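Long-range contacts in pseudoazurin (Blue copper protein) (Sinorhizobium meliloti, PDB 3TU6), which binds one copper ion and, like other blue copper proteins of the cupredoxin family, probably carries electrons in the periplasm: residues Glu7-Ala12 against Ala37-His42; Asp31-Val36 against Val68-Pro73. One frame throughout, in Å; residues are numbered along the deposited sequence.

Interaction 1 (Glu7-Ala12 against Ala37-His42). With CU (copper (II) ion), chain B.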
ATOM      1  N   GLU A   7       7.080   3.942  -5.879  1.00 19.82           N
ATOM      2  CA  GLU A   7       7.272   3.503  -7.257  1.00 21.06           C
ATOM      3  C   GLU A   7       6.591   2.161  -7.499  1.00 20.78           C
ATOM      4  O   GLU A   7       6.667   1.259  -6.664  1.00 21.68           O
ATOM      5  CB  GLU A   7       8.762   3.403  -7.584  1.00 21.63           C
ATOM      6  CG  GLU A   7       9.486   4.740  -7.536  1.00 26.90           C
ATOM      7  CD  GLU A   7      10.918   4.656  -8.031  1.00 30.16           C
ATOM      8  OE1 GLU A   7      11.404   5.651  -8.605  1.00 37.42           O
ATOM      9  OE2 GLU A   7      11.556   3.597  -7.850  1.00 36.95           O
ATOM     10  N   MET A   8       5.920   2.046  -8.642  1.00 20.51           N
ATOM     11  CA  MET A   8       5.289   0.796  -9.062  1.00 20.45           C
ATOM     12  C   MET A   8       6.234   0.122 -10.055  1.00 20.83           C
ATOM     13  O   MET A   8       6.460   0.640 -11.150  1.00 19.40           O
ATOM     14  CB  MET A   8       3.920   1.076  -9.692  1.00 20.46           C
ATOM     15  CG  MET A   8       3.036   1.990  -8.844  1.00 18.97           C
ATOM     16  SD  MET A   8       1.331   2.149  -9.422  1.00 19.99           S
ATOM     17  CE  MET A   8       1.569   3.130 -10.910  1.00  8.45           C
ATOM     18  N   LEU A   9       6.791  -1.023  -9.659  1.00 21.81           N
ATOM     19  CA  LEU A   9       7.925  -1.626 -10.365  1.00 22.22           C
ATOM     20  C   LEU A   9       7.723  -3.102 -10.696  1.00 22.28           C
ATOM     21  O   LEU A   9       7.041  -3.832  -9.969  1.00 18.38           O
ATOM     22  CB  LEU A   9       9.188  -1.492  -9.513  1.00 24.34           C
ATOM     23  CG  LEU A   9       9.713  -0.078  -9.266  1.00 18.48           C
ATOM     24  CD1 LEU A   9      10.674  -0.068  -8.087  1.00 29.07           C
ATOM     25  CD2 LEU A   9      10.382   0.462 -10.518  1.00 33.93           C
ATOM     26  N   ASN A  10       8.346  -3.533 -11.791  1.00 23.00           N
ATOM     27  CA  ASN A  10       8.390  -4.946 -12.154  1.00 24.30           C
ATOM     28  C   ASN A  10       9.385  -5.705 -11.283  1.00 24.67           C
ATOM     29  O   ASN A  10       9.114  -6.828 -10.861  1.00 23.86           O
ATOM     30  CB  ASN A  10       8.766  -5.120 -13.631  1.00 25.34           C
ATOM     31  CG  ASN A  10       7.673  -4.658 -14.576  1.00 23.04           C
ATOM     32  OD1 ASN A  10       6.622  -4.177 -14.151  1.00 22.51           O
ATOM     33  ND2 ASN A  10       7.916  -4.808 -15.872  1.00 18.47           N
ATOM     34  N   LYS A  11      10.535  -5.084 -11.025  1.00 25.73           N
ATOM     35  CA  LYS A  11      11.588  -5.678 -10.204  1.00 27.92           C
ATOM     36  C   LYS A  11      12.071  -4.666  -9.165  1.00 27.80           C
ATOM     37  O   LYS A  11      12.514  -3.572  -9.519  1.00 30.68           O
ATOM     38  CB  LYS A  11      12.752  -6.124 -11.093  1.00 29.36           C
ATOM     39  CG  LYS A  11      13.893  -6.835 -10.369  1.00 34.19           C
ATOM     40  CD  LYS A  11      13.476  -8.197  -9.842  1.00 42.12           C
ATOM     41  CE  LYS A  11      14.675  -8.977  -9.328  1.00 47.27           C
ATOM     42  NZ  LYS A  11      14.289 -10.307  -8.783  1.00 50.08           N
ATOM     43  N   ALA A  12      11.983  -5.037  -7.890  1.00 27.94           N
ATOM     44  CA  ALA A  12      12.388  -4.162  -6.788  1.00 28.39           C
ATOM     45  C   ALA A  12      13.861  -4.359  -6.432  1.00 29.41           C
ATOM     46  O   ALA A  12      14.531  -5.236  -6.978  1.00 30.15           O
ATOM     47  CB  ALA A  12      11.514  -4.416  -5.567  1.00 25.82           C
ATOM     48  N   ALA A  37       4.656   5.548 -11.990  1.00 22.05           N
ATOM     49  CA  ALA A  37       4.644   4.463 -12.965  1.00 23.47           C
ATOM     50  C   ALA A  37       6.016   4.326 -13.616  1.00 24.09           C
ATOM     51  O   ALA A  37       6.172   4.591 -14.809  1.00 24.79           O
ATOM     52  CB  ALA A  37       3.572   4.714 -14.023  1.00 24.20           C
ATOM     53  N   LYS A  38       7.008   3.911 -12.829  1.00 24.10           N
ATOM     54  CA  LYS A  38       8.368   3.732 -13.340  1.00 25.66           C
ATOM     55  C   LYS A  38       8.405   2.598 -14.364  1.00 25.12           C
ATOM     56  O   LYS A  38       9.048   2.719 -15.407  1.00 29.06           O
ATOM     57  CB  LYS A  38       9.349   3.460 -12.198  1.00 25.49           C
ATOM     58  CG  LYS A  38      10.811   3.490 -12.627  1.00 30.92           C
ATOM     59  CD  LYS A  38      11.742   3.730 -11.452  1.00 38.67           C
ATOM     60  CE  LYS A  38      13.191   3.834 -11.902  1.00 45.86           C
ATOM     61  NZ  LYS A  38      14.101   4.193 -10.779  1.00 48.14           N
ATOM     62  N   ASP A  39       7.712   1.505 -14.049  1.00 23.93           N
ATOM     63  CA  ASP A  39       7.410   0.454 -15.020  1.00 25.72           C
ATOM     64  C   ASP A  39       5.912   0.478 -15.319  1.00 25.43           C
ATOM     65  O   ASP A  39       5.106   0.796 -14.441  1.00 21.88           O
ATOM     66  CB  ASP A  39       7.815  -0.921 -14.481  1.00 24.20           C
ATOM     67  CG  ASP A  39       9.321  -1.086 -14.362  1.00 30.01           C
ATOM     68  OD1 ASP A  39      10.053  -0.608 -15.256  1.00 26.85           O
ATOM     69  OD2 ASP A  39       9.774  -1.706 -13.377  1.00 27.71           O
ATOM     70  N   LYS A  40       5.546   0.144 -16.554  1.00 25.17           N
ATOM     71  CA  LYS A  40       4.149   0.210 -16.989  1.00 26.02           C
ATOM     72  C   LYS A  40       3.383  -1.067 -16.653  1.00 25.53           C
ATOM     73  O   LYS A  40       3.977  -2.116 -16.395  1.00 26.47           O
ATOM     74  CB  LYS A  40       4.069   0.480 -18.494  1.00 28.32           C
ATOM     75  CG  LYS A  40       4.817   1.727 -18.957  1.00 29.94           C
ATOM     76  CD  LYS A  40       4.266   2.999 -18.325  1.00 33.63           C
ATOM     77  CE  LYS A  40       4.920   4.237 -18.920  1.00 44.28           C
ATOM     78  NZ  LYS A  40       4.386   5.497 -18.331  1.00 47.50           N
ATOM     79  N   GLY A  41       2.056  -0.960 -16.659  1.00 24.49           N
ATOM     80  CA  GLY A  41       1.170  -2.097 -16.421  1.00 24.38           C
ATOM     81  C   GLY A  41       0.672  -2.240 -14.992  1.00 23.12           C
ATOM     82  O   GLY A  41       0.003  -3.223 -14.671  1.00 23.11           O
ATOM     83  N   HIS A  42       0.985  -1.269 -14.134  1.00 23.32           N
ATOM     84  CA  HIS A  42       0.558  -1.305 -12.731  1.00 22.41           C
ATOM     85  C   HIS A  42      -0.468  -0.224 -12.420  1.00 21.77           C
ATOM     86  O   HIS A  42      -0.590   0.767 -13.141  1.00 23.36           O
ATOM     87  CB  HIS A  42       1.755  -1.128 -11.793  1.00 22.89           C
ATOM     88  CG  HIS A  42       2.891  -2.060 -12.072  1.00 24.26           C
ATOM     89  ND1 HIS A  42       2.867  -3.392 -11.717  1.00 19.16           N
ATOM     90  CD2 HIS A  42       4.090  -1.851 -12.664  1.00 20.83           C
ATOM     91  CE1 HIS A  42       4.000  -3.962 -12.085  1.00 20.35           C
ATOM     92  NE2 HIS A  42       4.759  -3.049 -12.661  1.00 19.71           N
TER
HETATM   93 CU    CU B 201       1.417  -4.386 -10.754  1.00 19.69          CU
HETATM   94  O   HOH W   1       6.462  -2.985 -17.664  1.00 21.30           O
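His-42 and Asn-10 meet in the tight part of this contact, beside the copper ion. His-42 holds the copper through ND1, at 2.0 Å. At the other nitrogen of the ring, NE2 donates a hydrogen bond to Asn-10 OD1 over 2.6 Å. The donor lies nearly in line with the amide C=O of Asn-10. The bond is short but bent at the hydrogen, in keeping with OD1 sitting somewhat out of the imidazole plane. The amide and ring planes are about 70° apart. Cys-80, His-83 and Met-88 complete the metal site.

Asn-10 is held by its backbone as well. Its N-H runs almost straight to Asp-39 OD2 at 2.8 Å, on the anti side of the carboxylate. A bond between the two backbones joins Asp-39 N to Met-8 O at 3.3 Å. Met-8 CB packs on His-42 CB at 3.7 Å. The side chains of Met-8 and His-42 run past each other in opposite directions. A bend at chi3 (-71°) turns the methyl CE of Met-8 toward Ala-37, 4.0 Å from Ala-37 CB. Leu-9 places its backbone N over one face of the imidazole.

The outer side is looser. Lys-38 reaches out with its chain extended, its CG anti to the backbone N (chi1 -171°). CB and CG pass over Leu-9 CD2. The salt bridge at its end is long, with NZ 3.8 Å from Glu-7 OE1. A water also joins Asn-10 ND2 to Lys-40 O on this side.

The contact thus ties strand 3-9 to the loop that bears the first copper ligand. With ND1 on the metal and NE2 bonded to Asn-10, both ring nitrogens are engaged. This should restrict rotation of the imidazole, and the Asn-10 oxygen probably makes the ligand somewhat more electron-rich.

Interaction 2 (Asp31-Val36 against Val68-Pro73)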
ATOM      1  N   ASP A  31      -0.486  14.162   5.237  1.00 23.58           N
ATOM      2  CA  ASP A  31       0.531  13.955   4.201  1.00 24.42           C
ATOM      3  C   ASP A  31      -0.088  13.337   2.948  1.00 25.73           C
ATOM      4  O   ASP A  31      -1.209  12.823   2.988  1.00 26.58           O
ATOM      5  CB  ASP A  31       1.655  13.044   4.714  1.00 23.91           C
ATOM      6  CG  ASP A  31       2.497  13.689   5.808  1.00 25.24           C
ATOM      7  OD1 ASP A  31       2.474  14.931   5.952  1.00 21.34           O
ATOM      8  OD2 ASP A  31       3.202  12.943   6.522  1.00 20.96           O
ATOM      9  N   THR A  32       0.651  13.394   1.841  1.00 26.10           N
ATOM     10  CA  THR A  32       0.226  12.781   0.583  1.00 26.82           C
ATOM     11  C   THR A  32       1.238  11.745   0.101  1.00 26.31           C
ATOM     12  O   THR A  32       2.432  11.848   0.388  1.00 25.96           O
ATOM     13  CB  THR A  32       0.043  13.832  -0.534  1.00 28.44           C
ATOM     14  OG1 THR A  32       1.297  14.466  -0.816  1.00 25.33           O
ATOM     15  CG2 THR A  32      -0.980  14.882  -0.128  1.00 29.58           C
ATOM     16  N   VAL A  33       0.740  10.749  -0.630  1.00 25.39           N
ATOM     17  CA  VAL A  33       1.582   9.753  -1.285  1.00 25.43           C
ATOM     18  C   VAL A  33       1.234   9.706  -2.771  1.00 24.72           C
ATOM     19  O   VAL A  33       0.074   9.512  -3.136  1.00 25.94           O
ATOM     20  CB  VAL A  33       1.394   8.351  -0.665  1.00 25.68           C
ATOM     21  CG1 VAL A  33       2.055   7.283  -1.530  1.00 25.80           C
ATOM     22  CG2 VAL A  33       1.955   8.316   0.744  1.00 22.61           C
ATOM     23  N   THR A  34       2.245   9.895  -3.618  1.00 23.88           N
ATOM     24  CA  THR A  34       2.074   9.856  -5.066  1.00 22.00           C
ATOM     25  C   THR A  34       2.672   8.571  -5.620  1.00 22.63           C
ATOM     26  O   THR A  34       3.814   8.224  -5.315  1.00 23.13           O
ATOM     27  CB  THR A  34       2.758  11.059  -5.741  1.00 24.44           C
ATOM     28  OG1 THR A  34       2.218  12.277  -5.213  1.00 23.62           O
ATOM     29  CG2 THR A  34       2.556  11.023  -7.251  1.00 21.89           C
ATOM     30  N   PHE A  35       1.894   7.865  -6.436  1.00 21.50           N
ATOM     31  CA  PHE A  35       2.354   6.623  -7.046  1.00 19.49           C
ATOM     32  C   PHE A  35       2.999   6.913  -8.393  1.00 20.28           C
ATOM     33  O   PHE A  35       2.464   7.678  -9.186  1.00 21.98           O
ATOM     34  CB  PHE A  35       1.199   5.631  -7.169  1.00 18.10           C
ATOM     35  CG  PHE A  35       0.757   5.086  -5.846  1.00 14.54           C
ATOM     36  CD1 PHE A  35       1.354   3.951  -5.329  1.00  7.02           C
ATOM     37  CD2 PHE A  35      -0.214   5.732  -5.097  1.00 16.13           C
ATOM     38  CE1 PHE A  35       0.973   3.449  -4.101  1.00 16.77           C
ATOM     39  CE2 PHE A  35      -0.604   5.234  -3.860  1.00 22.35           C
ATOM     40  CZ  PHE A  35      -0.004   4.088  -3.360  1.00 13.62           C
ATOM     41  N   VAL A  36       4.161   6.309  -8.629  1.00 22.05           N
ATOM     42  CA  VAL A  36       4.961   6.584  -9.818  1.00 21.96           C
ATOM     43  C   VAL A  36       4.991   5.354 -10.717  1.00 21.49           C
ATOM     44  O   VAL A  36       5.313   4.254 -10.265  1.00 20.59           O
ATOM     45  CB  VAL A  36       6.408   6.965  -9.434  1.00 21.74           C
ATOM     46  CG1 VAL A  36       7.196   7.407 -10.664  1.00 22.53           C
ATOM     47  CG2 VAL A  36       6.404   8.061  -8.374  1.00 24.81           C
ATOM     48  N   VAL A  68      -2.715  10.396  -3.442  1.00 26.55           N
ATOM     49  CA  VAL A  68      -3.761  10.146  -2.452  1.00 26.25           C
ATOM     50  C   VAL A  68      -3.562  11.005  -1.205  1.00 28.12           C
ATOM     51  O   VAL A  68      -2.430  11.283  -0.804  1.00 27.78           O
ATOM     52  CB  VAL A  68      -3.817   8.651  -2.048  1.00 25.99           C
ATOM     53  CG1 VAL A  68      -4.008   7.778  -3.281  1.00 25.94           C
ATOM     54  CG2 VAL A  68      -2.563   8.240  -1.293  1.00 23.04           C
ATOM     55  N   THR A  69      -4.675  11.427  -0.608  1.00 30.36           N
ATOM     56  CA  THR A  69      -4.669  12.189   0.636  1.00 32.33           C
ATOM     57  C   THR A  69      -4.838  11.234   1.812  1.00 31.70           C
ATOM     58  O   THR A  69      -5.548  10.235   1.705  1.00 32.18           O
ATOM     59  CB  THR A  69      -5.815  13.221   0.662  1.00 34.34           C
ATOM     60  OG1 THR A  69      -7.070  12.551   0.487  1.00 37.60           O
ATOM     61  CG2 THR A  69      -5.635  14.249  -0.446  1.00 34.70           C
ATOM     62  N   LEU A  70      -4.191  11.551   2.931  1.00 31.16           N
ATOM     63  CA  LEU A  70      -4.175  10.672   4.099  1.00 31.77           C
ATOM     64  C   LEU A  70      -4.537  11.444   5.368  1.00 31.86           C
ATOM     65  O   LEU A  70      -3.694  11.661   6.239  1.00 31.67           O
ATOM     66  CB  LEU A  70      -2.794  10.030   4.243  1.00 31.83           C
ATOM     67  CG  LEU A  70      -2.313   9.184   3.061  1.00 32.98           C
ATOM     68  CD1 LEU A  70      -0.825   8.884   3.193  1.00 35.34           C
ATOM     69  CD2 LEU A  70      -3.121   7.899   2.952  1.00 30.32           C
ATOM     70  N   SER A  71      -5.801  11.846   5.466  1.00 32.13           N
ATOM     71  CA  SER A  71      -6.270  12.673   6.577  1.00 34.10           C
ATOM     72  C   SER A  71      -6.420  11.881   7.874  1.00 33.58           C
ATOM     73  O   SER A  71      -5.917  12.297   8.918  1.00 33.92           O
ATOM     74  CB  SER A  71      -7.602  13.345   6.225  1.00 35.12           C
ATOM     75  OG  SER A  71      -7.426  14.322   5.214  1.00 37.05           O
ATOM     76  N   LYS A  72      -7.114  10.747   7.806  1.00 34.14           N
ATOM     77  CA  LYS A  72      -7.383   9.941   8.999  1.00 34.54           C
ATOM     78  C   LYS A  72      -6.209   9.012   9.310  1.00 33.57           C
ATOM     79  O   LYS A  72      -5.636   8.415   8.397  1.00 31.84           O
ATOM     80  CB  LYS A  72      -8.665   9.123   8.821  1.00 35.80           C
ATOM     81  CG  LYS A  72      -9.906   9.973   8.585  1.00 39.86           C
ATOM     82  CD  LYS A  72     -11.188   9.209   8.896  1.00 44.97           C
ATOM     83  CE  LYS A  72     -11.509   9.214  10.387  1.00 51.49           C
ATOM     84  NZ  LYS A  72     -11.919  10.562  10.874  1.00 50.52           N
ATOM     85  N   PRO A  73      -5.847   8.887  10.600  1.00 33.61           N
ATOM     86  CA  PRO A  73      -4.741   8.009  10.979  1.00 32.67           C
ATOM     87  C   PRO A  73      -5.117   6.529  10.922  1.00 31.52           C
ATOM     88  O   PRO A  73      -6.285   6.178  11.098  1.00 30.60           O
ATOM     89  CB  PRO A  73      -4.435   8.433  12.418  1.00 33.23           C
ATOM     90  CG  PRO A  73      -5.722   8.942  12.936  1.00 35.72           C
ATOM     91  CD  PRO A  73      -6.426   9.572  11.770  1.00 34.92           C
TER
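Val-33 and Val-68 form an antiparallel hydrogen-bonded pair, and both of its backbone bonds are made. The bond from Val-68 N to Val-33 O is 2.9 Å and nearly straight; the return bond, Val-33 N to Val-68 O, is 3.2 Å. Next to it, Thr-32 and Thr-69 are a non-hydrogen-bonded pair. Thr-32 CA also makes a CH···O contact with Val-68 O, which already accepts from Val-33 N. Beyond this pair, the bond from Leu-70 N to Asp-31 O is weak.

Strand 67-69 is short and lies at the edge of the sheet of this cupredoxin beta barrel. Strand 32-36 lies between it and strand 3-9.

Val-33 and Val-68 point to the same face of the sheet, and Leu-70 extends that apolar patch. Leu-70 CD1 lies 3.7 Å from Val-33 CG2, the two side chains meeting at a slant. Val-68 divides its two methyls between two neighbours. CG2 packs on Val-33 CB at 4.0 Å, while CG1, anti to its carbonyl carbon (chi1 -56°), comes to the edge of the Phe-35 ring, 4.3 Å from CE2. One face of that ring is covered near its rim by Val-33 CG1. Ile-92 of strand 89-94 touches both Val-33 and Leu-70, and Tyr-78 meets Phe-35 edge-to-face.

How the interactions relate
Both contacts reach the same sheet, with centres 19 Å apart. Strand 32-36 joins them. It pairs with strand 67-69 in interaction 2, and the loop that follows it supplies segment 37-42 of interaction 1. Strand 3-9, its neighbour on the other side, supplies segment 7-12. The contacts also touch directly: Met-8 N probably donates a hydrogen bond to Val-36 O at 2.8 Å, and Met-8 SD packs on Phe-35 CB. Along the chain the segments alternate, in the order 7-12, 31-36, 37-42, 68-73. Interaction 1 lies at the copper end of the barrel and interaction 2 farther along the same strand, so strand 32-36 leads from the paired edge of the sheet directly into the loop carrying His-42.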